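Local coordinates for protein putative cytochrome P450 hydroxylase (Chondromyces apiculatus DSM 436, PDB 6GMF) that binds heme b through an axial cysteine and acts as a terpene monooxygenase of the cytochrome P450 family, at residues A[29-32]-A[37-40]. Residues are numbered along the deposited sequence; the frame is centred on the assembly and turned at random.
Sequences VGRL and FMAV
Gly30 and Ala39 form the central hydrogen-bonded pair of an antiparallel beta hairpin, strands 29-31 and 38-40, at one edge of the mixed sheet of this cytochrome P450. Gly30 N donates to Ala39 O at 2.9 Å, in the carbonyl plane, whereas Ala39 N returns to Gly30 O from well above that carbonyl's plane, the C=O...N angle being only 130°. Nearer the turn, Leu32 N reaches Phe37 O at 2.8 Å in a nearly straight bond.

Close packing marks the buried side, where Leu32 meets Phe37 and Ala39. Leu32 turns its CG away from its own carbonyl carbon (chi1 -47°), which sets CG beside Phe37 O, 3.6 Å away; CG also approaches Phe37 CB, and CD2 meets Ala39 CB at 4.0 Å. Ile5, Ile7 and Leu305 add to this apolar cluster. An alanine in place of Leu32 is likely to open a gap beside Ala39 CB and take away the contact of CG with Phe37 CB.

The face carrying Arg31 is uneven. Arg31 itself lies on the solvent side; its extended start brings CG no nearer than 4.2 Å to Met38 SD, and the chain then bends at chi3 (-107°). Strand 303-306 continues the sheet beyond Met38 through backbone hydrogen bonds between Met38 and both Val303 and Leu305, and the side chains of Val29 and Met38 both touch Ile298 of strand 296-298. This face has one snug spot: the Met38 chain, bent at both chi2 and chi3, curls toward strand 29-31, bringing its terminal CE to 3.6 Å from Val29 CG1.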
# COMPACT_ATOMS: atom_id res chain seq x y z
N VAL A 29 6.16 18.39 15.52
CA VAL A 29 6.21 18.68 14.11
C VAL A 29 7.66 18.86 13.64
O VAL A 29 8.44 19.55 14.29
CB VAL A 29 5.38 19.94 13.83
CG1 VAL A 29 5.36 20.26 12.35
CG2 VAL A 29 3.97 19.78 14.38
N GLY A 30 7.98 18.26 12.49
CA GLY A 30 9.23 18.40 11.75
C GLY A 30 8.96 18.98 10.37
O GLY A 30 7.79 19.13 9.96
N ARG A 31 10.02 19.43 9.70
CA ARG A 31 9.90 20.10 8.40
C ARG A 31 10.88 19.42 7.45
O ARG A 31 12.03 19.26 7.83
CB ARG A 31 10.20 21.60 8.54
CG ARG A 31 10.11 22.41 7.25
CD ARG A 31 10.58 23.86 7.44
NE ARG A 31 9.50 24.84 7.44
CZ ARG A 31 9.08 25.50 6.37
NH1 ARG A 31 9.72 25.38 5.21
NH2 ARG A 31 8.01 26.27 6.44
N LEU A 32 10.37 18.99 6.28
CA LEU A 32 11.20 18.46 5.21
C LEU A 32 11.73 19.64 4.40
O LEU A 32 10.97 20.57 4.06
CB LEU A 32 10.41 17.56 4.25
CG LEU A 32 9.48 16.47 4.78
CD1 LEU A 32 9.43 15.33 3.76
CD2 LEU A 32 9.84 15.97 6.17
N PHE A 37 7.45 20.35 3.56
CA PHE A 37 6.30 19.63 4.06
C PHE A 37 6.48 19.44 5.57
O PHE A 37 7.61 19.28 6.05
CB PHE A 37 6.19 18.26 3.40
CG PHE A 37 6.01 18.26 1.91
CD1 PHE A 37 5.52 19.38 1.23
CD2 PHE A 37 6.26 17.11 1.19
CE1 PHE A 37 5.33 19.33 -0.14
CE2 PHE A 37 6.05 17.06 -0.17
CZ PHE A 37 5.58 18.17 -0.83
N MET A 38 5.39 19.49 6.31
CA MET A 38 5.46 19.33 7.74
C MET A 38 5.20 17.85 8.08
O MET A 38 4.31 17.24 7.54
CB MET A 38 4.45 20.21 8.48
CG MET A 38 4.48 21.67 8.05
SD MET A 38 6.08 22.41 8.39
CE MET A 38 5.85 22.96 10.07
N ALA A 39 6.02 17.27 8.95
CA ALA A 39 5.89 15.85 9.30
C ALA A 39 5.46 15.72 10.76
O ALA A 39 6.00 16.37 11.62
CB ALA A 39 7.19 15.16 9.08
N VAL A 40 4.54 14.79 11.03
CA VAL A 40 4.03 14.56 12.36
C VAL A 40 4.35 13.12 12.73
O VAL A 40 3.96 12.25 12.02
CB VAL A 40 2.52 14.83 12.39
CG1 VAL A 40 1.89 14.51 13.73
CG2 VAL A 40 2.25 16.27 11.99